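Surface layer protein (Geobacillus stearothermophilus, PDB 4UJ7) forms, probably by self-assembly, the surface layer that coats the bacterial cell, the piece here being domains 5 and 6, two bacterial Ig-like (BIG2) regions. Local coordinates at residues A[13-18]-A[37-42]; A[48-53]-A[73-78]; A[169-174]-A[195-200]; A[117-122]-A[134-139]. All coordinates share one frame; numbering follows the deposited sequence. Where two conformers were deposited one is given.

Interaction 1 (A[13-18]-A[37-42]); sequences PVLETI and VTLKDQ
Glu16 and Thr17 both turn their backbone N-H groups on the carbonyl of Lys40, which makes this antiparallel pairing a classic beta bulge. Glu16 N reaches Lys40 O at 2.8 Å in the plane of the carbonyl, whereas Thr17 N comes to the same Lys40 O from farther off, 3.2 Å, and tilted from that plane. Lys40 N completes the exchange with Thr17 O at 2.9 Å. Beyond the bulge the contact is tightest on the face carrying Ile18 and Leu39. There Ile18 lies alongside Val37 and Leu39, pointing the same way as both; its CG2 branch, anti to the backbone N, touches Val37 CG1 at 3.7 Å and Leu39 CD2 at 3.9 Å. Leu15 joins this apolar row with one methyl, CD1, which rests on Leu39 CB at 3.8 Å.

The opposite face, with Thr17 and Lys40, and the Pro13-Gln42 end are looser and wetter. A water ties Thr17 OG1 to Asp41 O, and the Glu16 side chain crosses that of Gln42 at about a right angle. The amide of Gln42 folds back, through a bend at chi2 (-92°), to offer a lone pair of OE1 to Val14 N at 2.9 Å, while its NE2 holds Asn12 O. Asp41 sets its CB and carboxylate beside the Pro13 ring, and its OD1 takes the N-H groups of Tyr43 and Asn45.

Strand 15-20 is thus fixed as the edge of its four-stranded sheet. On its other side strand 32-41 pairs antiparallel with strand 74-81, and Ile18 and Val37 pack on Ile91 of strand 85-93 in the facing sheet.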
loop_
_atom_site.group_PDB
_atom_site.type_symbol
_atom_site.label_atom_id
_atom_site.label_comp_id
_atom_site.label_asym_id
_atom_site.label_seq_id
_atom_site.Cartn_x
_atom_site.Cartn_y
_atom_site.Cartn_z
ATOM N N PRO A 13 14.570 -2.195 24.957
ATOM C CA PRO A 13 13.680 -1.508 24.010
ATOM C C PRO A 13 12.243 -1.396 24.500
ATOM O O PRO A 13 11.691 -2.357 25.030
ATOM C CB PRO A 13 13.750 -2.390 22.751
ATOM C CG PRO A 13 15.057 -3.107 22.870
ATOM C CD PRO A 13 15.197 -3.380 24.339
ATOM N N VAL A 14 11.672 -0.205 24.321
ATOM C CA VAL A 14 10.289 0.098 24.662
ATOM C C VAL A 14 9.665 0.808 23.450
ATOM O O VAL A 14 10.384 1.438 22.687
ATOM C CB VAL A 14 10.243 1.002 25.928
ATOM C CG1 VAL A 14 10.835 2.385 25.663
ATOM C CG2 VAL A 14 8.834 1.116 26.483
ATOM N N LEU A 15 8.348 0.714 23.260
ATOM C CA LEU A 15 7.719 1.519 22.187
ATOM C C LEU A 15 7.924 3.024 22.395
ATOM O O LEU A 15 7.596 3.541 23.461
ATOM C CB LEU A 15 6.216 1.224 22.071
ATOM C CG LEU A 15 5.467 2.001 20.972
ATOM C CD1 LEU A 15 5.949 1.619 19.572
ATOM C CD2 LEU A 15 3.958 1.804 21.077
ATOM N N GLU A 16 8.460 3.711 21.384
ATOM C CA GLU A 16 8.703 5.158 21.433
ATOM C C GLU A 16 7.852 5.970 20.438
ATOM O O GLU A 16 7.331 7.034 20.784
ATOM C CB GLU A 16 10.195 5.421 21.195
ATOM C CG GLU A 16 10.613 6.889 21.304
ATOM C CD GLU A 16 10.980 7.301 22.716
ATOM O OE1 GLU A 16 10.943 6.449 23.627
ATOM O OE2 GLU A 16 11.329 8.489 22.918
ATOM N N THR A 17 7.722 5.471 19.202
ATOM C CA THR A 17 7.111 6.218 18.100
ATOM C C THR A 17 6.192 5.242 17.342
ATOM O O THR A 17 6.632 4.130 17.004
ATOM C CB THR A 17 8.205 6.758 17.132
ATOM O OG1 THR A 17 9.105 7.625 17.848
ATOM C CG2 THR A 17 7.612 7.541 15.949
ATOM N N ILE A 18 4.947 5.660 17.097
ATOM C CA ILE A 18 4.087 4.998 16.098
ATOM C C ILE A 18 4.301 5.756 14.799
ATOM O O ILE A 18 3.584 6.723 14.524
ATOM C CB ILE A 18 2.593 4.991 16.486
ATOM C CG1 ILE A 18 2.427 4.347 17.861
ATOM C CG2 ILE A 18 1.730 4.236 15.449
ATOM C CD1 ILE A 18 1.022 4.450 18.427
ATOM N N VAL A 37 1.811 1.965 9.032
ATOM C CA VAL A 37 2.274 2.216 10.391
ATOM C C VAL A 37 3.493 1.340 10.632
ATOM O O VAL A 37 3.502 0.162 10.260
ATOM C CB VAL A 37 1.162 1.843 11.406
ATOM C CG1 VAL A 37 1.731 1.614 12.805
ATOM C CG2 VAL A 37 0.088 2.909 11.386
ATOM N N THR A 38 4.514 1.914 11.268
ATOM C CA THR A 38 5.666 1.130 11.738
ATOM C C THR A 38 5.991 1.503 13.181
ATOM O O THR A 38 6.282 2.653 13.481
ATOM C CB THR A 38 6.936 1.305 10.878
ATOM O OG1 THR A 38 6.636 1.129 9.489
ATOM C CG2 THR A 38 7.986 0.265 11.271
ATOM N N LEU A 39 5.925 0.515 14.066
ATOM C CA LEU A 39 6.196 0.734 15.492
ATOM C C LEU A 39 7.687 0.735 15.724
ATOM O O LEU A 39 8.367 -0.164 15.256
ATOM C CB LEU A 39 5.551 -0.370 16.349
ATOM C CG LEU A 39 4.030 -0.557 16.253
ATOM C CD1 LEU A 39 3.547 -1.584 17.261
ATOM C CD2 LEU A 39 3.270 0.743 16.433
ATOM N N LYS A 40 8.202 1.760 16.410
ATOM C CA LYS A 40 9.641 1.894 16.625
ATOM C C LYS A 40 10.011 2.088 18.092
ATOM O O LYS A 40 9.296 2.731 18.846
ATOM C CB LYS A 40 10.228 3.023 15.755
ATOM C CG LYS A 40 10.148 2.733 14.258
ATOM C CD LYS A 40 10.629 3.894 13.404
ATOM C CE LYS A 40 10.484 3.560 11.928
ATOM N NZ LYS A 40 11.011 4.641 11.039
ATOM N N ASP A 41 11.141 1.517 18.481
ATOM C CA ASP A 41 11.670 1.739 19.822
ATOM C C ASP A 41 12.451 3.050 19.912
ATOM O O ASP A 41 12.509 3.816 18.947
ATOM C CB ASP A 41 12.477 0.535 20.341
ATOM C CG ASP A 41 13.770 0.279 19.567
ATOM O OD1 ASP A 41 14.319 1.177 18.899
ATOM O OD2 ASP A 41 14.243 -0.872 19.634
ATOM N N GLN A 42 13.042 3.295 21.083
ATOM C CA GLN A 42 13.740 4.566 21.340
ATOM C C GLN A 42 15.030 4.710 20.527
ATOM O O GLN A 42 15.585 5.805 20.409
ATOM C CB GLN A 42 13.990 4.771 22.848
ATOM C CG GLN A 42 14.976 3.809 23.510
ATOM C CD GLN A 42 14.323 2.574 24.117
ATOM O OE1 GLN A 42 13.582 1.848 23.452
ATOM N NE2 GLN A 42 14.610 2.322 25.394
HETATM O O HOH W 1 11.712 6.309 17.904
#

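Interaction 2 (A[48-53]-A[73-78]); sequences TGNVNV and SEYTVT
Tyr75 reaches over from strand 74-81 to the segment leading into strand 52-55, and its side chain contributes more to the contact than any other residue. The phenol OH donates to Gly49 O at 2.7 Å, with that carbonyl lying at the ring edge. The donor stands 24° out of the carbonyl plane, so the bond is somewhat tilted. Gln72 N bonds to the same hydroxyl, and Gly49 also shares a backbone hydrogen bond with Gln72, so the phenol sits within a small polar network.

Val51 covers one face of the ring. Its CG2 methyl lies 4.0 Å from the Tyr75 ring centroid and 17° off the normal, a CH-pi contact displaced toward CD2, which is 3.8 Å from CG2. The ring is carried there by a chi1 of -61°, which sets CG anti to the carbonyl carbon. Val51 and Tyr75 slide past each other in opposite directions. Val53 and Val77 repeat this farther along, CG1 of Val53 meeting CG2 of Val77 at 4.0 Å.

Ser73, the next most covered residue after Tyr75, lies at the other end, its CB 4.1 Å from Thr48 N. A phenylalanine in place of Tyr75 would keep the ring under Val51 but would probably leave Gly49 O and Gln72 N without their shared hydroxyl partner.

The two sheets of this Ig-like sandwich therefore meet through a largely apolar interior into which one hydroxyl is admitted, its polarity matched by a backbone carbonyl and a backbone N-H.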
loop_
_atom_site.group_PDB
_atom_site.type_symbol
_atom_site.label_atom_id
_atom_site.label_comp_id
_atom_site.label_asym_id
_atom_site.label_seq_id
_atom_site.Cartn_x
_atom_site.Cartn_y
_atom_site.Cartn_z
ATOM N N THR A 48 7.873 -4.924 18.002
ATOM C CA THR A 48 6.625 -5.681 17.863
ATOM C C THR A 48 5.638 -5.285 18.950
ATOM O O THR A 48 5.967 -5.294 20.147
ATOM C CB THR A 48 6.891 -7.193 17.957
ATOM O OG1 THR A 48 7.756 -7.571 16.883
ATOM C CG2 THR A 48 5.588 -7.996 17.883
ATOM N N GLY A 49 4.436 -4.898 18.529
ATOM C CA GLY A 49 3.388 -4.546 19.480
ATOM C C GLY A 49 2.054 -4.523 18.763
ATOM O O GLY A 49 2.017 -4.553 17.534
ATOM N N ASN A 50 0.969 -4.482 19.531
ATOM C CA ASN A 50 -0.379 -4.491 18.953
ATOM C C ASN A 50 -0.917 -3.086 18.841
ATOM O O ASN A 50 -0.460 -2.186 19.578
ATOM C CB ASN A 50 -1.314 -5.352 19.801
ATOM C CG ASN A 50 -0.710 -6.709 20.122
ATOM O OD1 ASN A 50 -0.132 -7.367 19.247
ATOM N ND2 ASN A 50 -0.791 -7.113 21.384
ATOM N N VAL A 51 -1.868 -2.877 17.923
ATOM C CA VAL A 51 -2.434 -1.545 17.689
ATOM C C VAL A 51 -3.955 -1.550 17.574
ATOM O O VAL A 51 -4.565 -2.500 17.049
ATOM C CB VAL A 51 -1.856 -0.835 16.426
ATOM C CG1 VAL A 51 -0.361 -0.579 16.561
ATOM C CG2 VAL A 51 -2.168 -1.600 15.145
ATOM N N ASN A 52 -4.561 -0.477 18.074
ATOM C CA ASN A 52 -5.953 -0.149 17.827
ATOM C C ASN A 52 -6.065 1.024 16.906
ATOM O O ASN A 52 -5.263 1.965 16.977
ATOM C CB ASN A 52 -6.641 0.225 19.124
ATOM C CG ASN A 52 -6.951 -0.965 19.937
ATOM O OD1 ASN A 52 -7.916 -1.712 19.624
ATOM N ND2 ASN A 52 -6.131 -1.205 20.953
ATOM N N VAL A 53 -7.045 0.970 16.022
ATOM C CA VAL A 53 -7.381 2.076 15.136
ATOM C C VAL A 53 -8.859 2.383 15.296
ATOM O O VAL A 53 -9.709 1.472 15.272
ATOM C CB VAL A 53 -7.039 1.821 13.633
ATOM C CG1 VAL A 53 -5.534 1.671 13.462
ATOM C CG2 VAL A 53 -7.807 0.617 13.072
ATOM N N SER A 73 5.382 -5.504 13.714
ATOM C CA SER A 73 5.912 -4.161 13.906
ATOM C C SER A 73 5.449 -3.208 12.809
ATOM O O SER A 73 5.639 -2.004 12.936
ATOM C CB SER A 73 7.450 -4.173 13.994
ATOM O OG SER A 73 8.020 -4.780 12.837
ATOM N N GLU A 74 4.854 -3.737 11.737
ATOM C CA GLU A 74 4.356 -2.955 10.597
ATOM C C GLU A 74 2.916 -3.372 10.298
ATOM O O GLU A 74 2.609 -4.575 10.280
ATOM C CB GLU A 74 5.192 -3.262 9.348
ATOM C CG GLU A 74 6.621 -2.723 9.376
ATOM C CD GLU A 74 7.523 -3.309 8.299
ATOM O OE1 GLU A 74 7.734 -4.547 8.277
ATOM O OE2 GLU A 74 8.054 -2.521 7.487
ATOM N N TYR A 75 2.056 -2.381 10.042
ATOM C CA TYR A 75 0.649 -2.615 9.695
ATOM C C TYR A 75 0.200 -1.662 8.602
ATOM O O TYR A 75 0.715 -0.535 8.472
ATOM C CB TYR A 75 -0.252 -2.351 10.903
ATOM C CG TYR A 75 0.024 -3.240 12.091
ATOM C CD1 TYR A 75 -0.547 -4.517 12.188
ATOM C CD2 TYR A 75 0.851 -2.792 13.146
ATOM C CE1 TYR A 75 -0.277 -5.336 13.278
ATOM C CE2 TYR A 75 1.132 -3.618 14.237
ATOM C CZ TYR A 75 0.541 -4.876 14.307
ATOM O OH TYR A 75 0.805 -5.676 15.382
ATOM N N THR A 76 -0.793 -2.090 7.827
ATOM C CA THR A 76 -1.468 -1.227 6.877
ATOM C C THR A 76 -2.823 -0.820 7.419
ATOM O O THR A 76 -3.601 -1.693 7.845
ATOM C CB THR A 76 -1.635 -1.924 5.522
ATOM O OG1 THR A 76 -0.334 -2.122 4.961
ATOM C CG2 THR A 76 -2.440 -1.058 4.570
ATOM N N VAL A 77 -3.084 0.471 7.445
ATOM C CA VAL A 77 -4.380 1.018 7.887
ATOM C C VAL A 77 -5.183 1.388 6.647
ATOM O O VAL A 77 -4.672 2.037 5.719
ATOM C CB VAL A 77 -4.191 2.255 8.797
ATOM C CG1 VAL A 77 -5.535 2.886 9.140
ATOM C CG2 VAL A 77 -3.406 1.897 10.049
ATOM N N THR A 78 -6.450 0.973 6.615
ATOM C CA THR A 78 -7.365 1.310 5.511
ATOM C C THR A 78 -8.449 2.250 5.993
ATOM O O THR A 78 -9.090 1.983 7.010
ATOM C CB THR A 78 -8.011 0.037 4.925
ATOM O OG1 THR A 78 -6.977 -0.761 4.352
ATOM C CG2 THR A 78 -9.045 0.387 3.846
#

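Interaction 3 (A[169-174]-A[195-200]); sequences VIVNAS and GKETLT. With CA (calcium ion), chain D.
Val169 and Glu197 meet at a calcium ion. Val169 O binds it at 2.3 Å, and the Glu197 carboxylate grips it with both oxygens, OE1 at 2.6 Å and OE2 at 2.5 Å from the metal. One water and the side chains of Glu162, Asp165 and Asn167 complete the site. With CG swung opposite the backbone N (chi1 -176°) and a bend at chi2 (77°), the Glu197 side chain brings its carboxylate to the ion.

Hydrogen bonding across the pair runs through a water, which accepts from Val171 N and donates to Glu197 OE2 at 2.7 Å.

Van der Waals contacts flank the site. Val169 sets CG1 against Glu197 CB at 3.9 Å, and its CG2 methyl packs on the backbone of Gly195, 3.8 Å from Gly195 N. Farther on, Val171 CG2 leans on Leu199 CD2 at 4.1 Å. An alanine in place of Val169 would retain the calcium-binding carbonyl but would probably open a gap beside Gly195 and the aliphatic part of Glu197.

Strands 171-178 and 195-203 belong to different sheets of the second BIG2 region. The former pairs with strand 181-188, whose Ile186 touches Val171 and Leu199; the latter is flanked by strands 158-160 and 206-216, with Val215 against Val169.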
loop_
_atom_site.group_PDB
_atom_site.type_symbol
_atom_site.label_atom_id
_atom_site.label_comp_id
_atom_site.label_asym_id
_atom_site.label_seq_id
_atom_site.Cartn_x
_atom_site.Cartn_y
_atom_site.Cartn_z
ATOM N N VAL A 169 16.030 -11.175 -14.681
ATOM C CA VAL A 169 14.949 -11.002 -13.698
ATOM C C VAL A 169 13.653 -11.109 -14.470
ATOM O O VAL A 169 13.395 -10.322 -15.380
ATOM C CB VAL A 169 15.031 -9.628 -12.991
ATOM C CG1 VAL A 169 13.964 -9.505 -11.902
ATOM C CG2 VAL A 169 16.412 -9.429 -12.381
ATOM N N ILE A 170 12.840 -12.095 -14.094
ATOM C CA ILE A 170 11.649 -12.435 -14.866
ATOM C C ILE A 170 10.473 -12.577 -13.910
ATOM O O ILE A 170 10.530 -13.386 -12.954
ATOM C CB ILE A 170 11.861 -13.716 -15.716
ATOM C CG1 ILE A 170 13.210 -13.643 -16.455
ATOM C CG2 ILE A 170 10.711 -13.861 -16.703
ATOM C CD1 ILE A 170 13.696 -14.976 -16.996
ATOM N N VAL A 171 9.424 -11.788 -14.160
ATOM C CA VAL A 171 8.239 -11.816 -13.292
ATOM C C VAL A 171 6.948 -11.937 -14.090
ATOM O O VAL A 171 6.905 -11.579 -15.273
ATOM C CB VAL A 171 8.147 -10.568 -12.375
ATOM C CG1 VAL A 171 9.349 -10.482 -11.451
ATOM C CG2 VAL A 171 8.025 -9.288 -13.186
ATOM N N ASN A 172 5.924 -12.470 -13.434
ATOM C CA ASN A 172 4.562 -12.472 -13.972
ATOM C C ASN A 172 3.729 -11.431 -13.276
ATOM O O ASN A 172 3.917 -11.188 -12.088
ATOM C CB ASN A 172 3.913 -13.845 -13.800
ATOM C CG ASN A 172 4.261 -14.803 -14.934
ATOM O OD1 ASN A 172 4.454 -14.389 -16.086
ATOM N ND2 ASN A 172 4.330 -16.082 -14.618
ATOM N N ALA A 173 2.820 -10.809 -14.019
ATOM C CA ALA A 173 1.927 -9.777 -13.489
ATOM C C ALA A 173 0.514 -10.202 -13.802
ATOM O O ALA A 173 0.179 -10.441 -14.980
ATOM C CB ALA A 173 2.232 -8.433 -14.127
ATOM N N SER A 174 -0.332 -10.297 -12.777
ATOM C CA SER A 174 -1.693 -10.813 -12.954
ATOM C C SER A 174 -2.719 -10.065 -12.105
ATOM O O SER A 174 -2.493 -9.875 -10.905
ATOM C CB SER A 174 -1.718 -12.280 -12.541
ATOM O OG SER A 174 -1.227 -12.419 -11.216
ATOM N N GLY A 195 17.780 -8.289 -8.973
ATOM C CA GLY A 195 17.871 -6.925 -9.484
ATOM C C GLY A 195 16.507 -6.301 -9.666
ATOM O O GLY A 195 15.486 -6.899 -9.298
ATOM N N LYS A 196 16.495 -5.117 -10.273
ATOM C CA LYS A 196 15.281 -4.385 -10.585
ATOM C C LYS A 196 14.668 -4.837 -11.903
ATOM O O LYS A 196 15.381 -5.125 -12.886
ATOM C CB LYS A 196 15.596 -2.877 -10.693
ATOM C CG LYS A 196 16.134 -2.214 -9.419
ATOM C CD LYS A 196 15.092 -2.259 -8.312
ATOM C CE LYS A 196 15.552 -1.605 -7.014
ATOM N NZ LYS A 196 15.367 -0.131 -7.047
ATOM N N GLU A 197 13.334 -4.863 -11.939
ATOM C CA GLU A 197 12.591 -5.085 -13.172
ATOM C C GLU A 197 11.554 -3.984 -13.342
ATOM O O GLU A 197 10.722 -3.776 -12.457
ATOM C CB GLU A 197 11.930 -6.475 -13.150
ATOM C CG GLU A 197 11.198 -6.864 -14.439
ATOM C CD GLU A 197 12.102 -7.305 -15.572
ATOM O OE1 GLU A 197 13.333 -7.080 -15.524
ATOM O OE2 GLU A 197 11.571 -7.915 -16.525
ATOM N N THR A 198 11.612 -3.271 -14.461
ATOM C CA THR A 198 10.703 -2.163 -14.738
ATOM C C THR A 198 9.347 -2.663 -15.236
ATOM O O THR A 198 9.270 -3.368 -16.250
ATOM C CB THR A 198 11.332 -1.182 -15.759
ATOM O OG1 THR A 198 12.551 -0.684 -15.208
ATOM C CG2 THR A 198 10.404 0.001 -16.029
ATOM N N LEU A 199 8.277 -2.301 -14.529
ATOM C CA LEU A 199 6.923 -2.558 -15.012
ATOM C C LEU A 199 6.296 -1.308 -15.577
ATOM O O LEU A 199 6.382 -0.246 -14.983
ATOM C CB LEU A 199 6.038 -3.109 -13.891
ATOM C CG LEU A 199 6.589 -4.324 -13.149
ATOM C CD1 LEU A 199 5.623 -4.778 -12.055
ATOM C CD2 LEU A 199 6.876 -5.470 -14.118
ATOM N N THR A 200 5.638 -1.453 -16.721
ATOM C CA THR A 200 4.979 -0.329 -17.394
ATOM C C THR A 200 3.479 -0.418 -17.201
ATOM O O THR A 200 2.875 -1.475 -17.429
ATOM C CB THR A 200 5.356 -0.281 -18.894
ATOM O OG1 THR A 200 6.783 -0.198 -18.996
ATOM C CG2 THR A 200 4.742 0.934 -19.586
HETATM CA CA CA D . 13.715 -9.009 -17.225
HETATM O O HOH W 2 9.742 -9.918 -16.382
HETATM O O HOH W 3 11.942 -10.318 -18.217
#

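Interaction 4 (A[117-122]-A[134-139]); sequences VLDDGK and NDVQLK. With CA (calcium ion), chain C; CA (calcium ion), chain B.
Asp119 OD2 and Asp135 O converge on one calcium ion, each 2.4 Å from it. Asp120 OD1 and Lys122 O bind the same metal, and two waters together with Asn133 complete a seven-atom shell. Asp119 divides its carboxylate between two tasks: OD2 holds the ion while OD1 accepts from Gln137 N at 3.0 Å, the donor standing 63° above the carboxylate plane. With CG between the backbone N and the carbonyl carbon (chi1 65°), the carboxylate reaches both partners. Asp120 OD1 also accepts from Lys122 N at 2.9 Å, an Asx turn that curls the loop about the metal. Asp135 touches the ion through its carbonyl, and its OD1 instead receives a bond from one of the coordinating waters.

Next out, Leu118 N gives a nearly straight bond to Gln137 O at 2.9 Å. Asn134 OD1 turns to a second calcium ion, shared with Asp124, Ser126 and Glu129.

Packing extends from this polar centre along the strand. Val136 puts CG2 3.4 Å from Gly121 C, and Val117 CG2 lies alongside Leu138 CD2 at 3.8 Å. Leu118 CD1 rests on the methylenes of Lys139, whose amine reaches Asp152 and Asp181.

Asp119 and Asp120 would tend to repel one another if charged; the calcium ion between them probably offsets this, and together with the bond from Gln137 N to Asp119 it ties the loop to strand 135-144.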
loop_
_atom_site.group_PDB
_atom_site.type_symbol
_atom_site.label_atom_id
_atom_site.label_comp_id
_atom_site.label_asym_id
_atom_site.label_seq_id
_atom_site.Cartn_x
_atom_site.Cartn_y
_atom_site.Cartn_z
ATOM N N VAL A 117 2.689 0.790 -4.293
ATOM C CA VAL A 117 3.228 -0.511 -3.854
ATOM C C VAL A 117 2.703 -0.788 -2.452
ATOM O O VAL A 117 3.017 -0.042 -1.507
ATOM C CB VAL A 117 4.773 -0.497 -3.846
ATOM C CG1 VAL A 117 5.349 -1.816 -3.320
ATOM C CG2 VAL A 117 5.310 -0.160 -5.225
ATOM N N LEU A 118 1.912 -1.849 -2.313
ATOM C CA LEU A 118 1.244 -2.143 -1.030
ATOM C C LEU A 118 2.135 -2.877 -0.034
ATOM O O LEU A 118 1.993 -2.704 1.183
ATOM C CB LEU A 118 -0.041 -2.921 -1.267
ATOM C CG LEU A 118 -1.158 -2.227 -2.058
ATOM C CD1 LEU A 118 -2.262 -3.235 -2.359
ATOM C CD2 LEU A 118 -1.705 -1.009 -1.327
ATOM N N ASP A 119 3.037 -3.701 -0.547
ATOM C CA ASP A 119 3.947 -4.490 0.284
ATOM C C ASP A 119 5.327 -3.824 0.340
ATOM O O ASP A 119 5.423 -2.593 0.304
ATOM C CB ASP A 119 4.025 -5.930 -0.235
ATOM C CG ASP A 119 4.636 -6.011 -1.611
ATOM O OD1 ASP A 119 4.244 -5.201 -2.493
ATOM O OD2 ASP A 119 5.537 -6.852 -1.773
ATOM N N ASP A 120 6.390 -4.627 0.427
ATOM C CA ASP A 120 7.764 -4.099 0.429
ATOM C C ASP A 120 8.360 -3.833 -0.961
ATOM O O ASP A 120 9.453 -3.298 -1.062
ATOM C CB ASP A 120 8.702 -5.004 1.249
ATOM C CG ASP A 120 8.950 -6.367 0.600
ATOM O OD1 ASP A 120 8.282 -6.707 -0.403
ATOM O OD2 ASP A 120 9.826 -7.090 1.119
ATOM N N GLY A 121 7.643 -4.202 -2.024
ATOM C CA GLY A 121 8.166 -4.017 -3.388
ATOM C C GLY A 121 9.219 -5.035 -3.804
ATOM O O GLY A 121 9.863 -4.876 -4.848
ATOM N N LYS A 122 9.387 -6.069 -2.986
ATOM C CA LYS A 122 10.400 -7.094 -3.188
ATOM C C LYS A 122 9.787 -8.484 -3.314
ATOM O O LYS A 122 8.768 -8.783 -2.682
ATOM C CB LYS A 122 11.383 -7.092 -2.018
ATOM C CG LYS A 122 12.003 -5.731 -1.747
ATOM C CD LYS A 122 12.891 -5.761 -0.515
ATOM C CE LYS A 122 13.366 -4.350 -0.195
ATOM N NZ LYS A 122 13.669 -3.598 -1.447
ATOM N N ASN A 134 6.938 -13.631 -1.394
ATOM C CA ASN A 134 6.972 -14.129 -2.769
ATOM C C ASN A 134 6.168 -13.328 -3.776
ATOM O O ASN A 134 5.955 -13.762 -4.917
ATOM C CB ASN A 134 6.573 -15.605 -2.777
ATOM C CG ASN A 134 7.614 -16.487 -2.095
ATOM O OD1 ASN A 134 8.826 -16.339 -2.307
ATOM N ND2 ASN A 134 7.137 -17.426 -1.283
ATOM N N ASP A 135 5.738 -12.141 -3.382
ATOM C CA ASP A 135 5.043 -11.289 -4.333
ATOM C C ASP A 135 5.291 -9.809 -4.136
ATOM O O ASP A 135 5.944 -9.398 -3.165
ATOM C CB ASP A 135 3.531 -11.638 -4.417
ATOM C CG ASP A 135 2.699 -11.130 -3.228
ATOM O OD1 ASP A 135 3.139 -10.270 -2.438
ATOM O OD2 ASP A 135 1.545 -11.585 -3.116
ATOM N N VAL A 136 4.807 -9.034 -5.104
ATOM C CA VAL A 136 4.575 -7.607 -4.940
ATOM C C VAL A 136 3.110 -7.398 -5.252
ATOM O O VAL A 136 2.542 -8.082 -6.102
ATOM C CB VAL A 136 5.472 -6.759 -5.876
ATOM C CG1 VAL A 136 5.080 -5.287 -5.858
ATOM C CG2 VAL A 136 6.936 -6.941 -5.492
ATOM N N GLN A 137 2.496 -6.459 -4.542
ATOM C CA GLN A 137 1.103 -6.115 -4.757
ATOM C C GLN A 137 0.984 -4.651 -5.113
ATOM O O GLN A 137 1.515 -3.791 -4.402
ATOM C CB GLN A 137 0.310 -6.372 -3.485
ATOM C CG GLN A 137 0.005 -7.834 -3.249
ATOM C CD GLN A 137 -0.978 -7.981 -2.120
ATOM O OE1 GLN A 137 -0.733 -7.517 -1.002
ATOM N NE2 GLN A 137 -2.111 -8.578 -2.413
ATOM N N LEU A 138 0.288 -4.376 -6.213
ATOM C CA LEU A 138 0.148 -3.009 -6.739
ATOM C C LEU A 138 -1.301 -2.582 -6.883
ATOM O O LEU A 138 -2.169 -3.390 -7.228
ATOM C CB LEU A 138 0.795 -2.916 -8.135
ATOM C CG LEU A 138 2.270 -3.312 -8.225
ATOM C CD1 LEU A 138 2.698 -3.325 -9.687
ATOM C CD2 LEU A 138 3.183 -2.406 -7.398
ATOM N N LYS A 139 -1.557 -1.303 -6.608
ATOM C CA LYS A 139 -2.804 -0.671 -7.030
ATOM C C LYS A 139 -2.467 0.586 -7.832
ATOM O O LYS A 139 -1.374 1.140 -7.711
ATOM C CB LYS A 139 -3.699 -0.327 -5.830
ATOM C CG LYS A 139 -4.549 -1.501 -5.350
ATOM C CD LYS A 139 -5.378 -1.072 -4.140
ATOM C CE LYS A 139 -6.362 -2.160 -3.748
ATOM N NZ LYS A 139 -7.403 -2.316 -4.786
HETATM CA CA CA C . 6.941 -8.639 -1.107
HETATM CA CA CA B . 10.866 -17.160 -1.462
HETATM O O HOH W 4 9.692 -18.990 -0.427
HETATM O O HOH W 5 5.216 -10.504 -0.681
HETATM O O HOH W 6 10.373 -18.508 -3.393
HETATM O O HOH W 7 6.170 -8.111 1.170
#

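Overall arrangement
Interactions 1 and 2 share the first BIG2 region and touch, Leu39 N lying 2.8 Å from Ser73 O between strands 32-41 and 74-81. The first is pairing within a sheet at its partly exposed edge; the second joins facing sheets through a ring and valines. In the second region interaction 3 is the more buried and spans two sheets, while 4 joins a calcium-binding loop, through one antiparallel bridge at Val117-Leu138, to strand 135-144; they meet through Leu199 and Leu138. Chemically, 1 rests on backbone bonds, 2 on apolar packing with one hydroxyl bond, and 3 and 4 on calcium. Interactions 2 and 4 approach to about 4 Å between nearest atoms without touching.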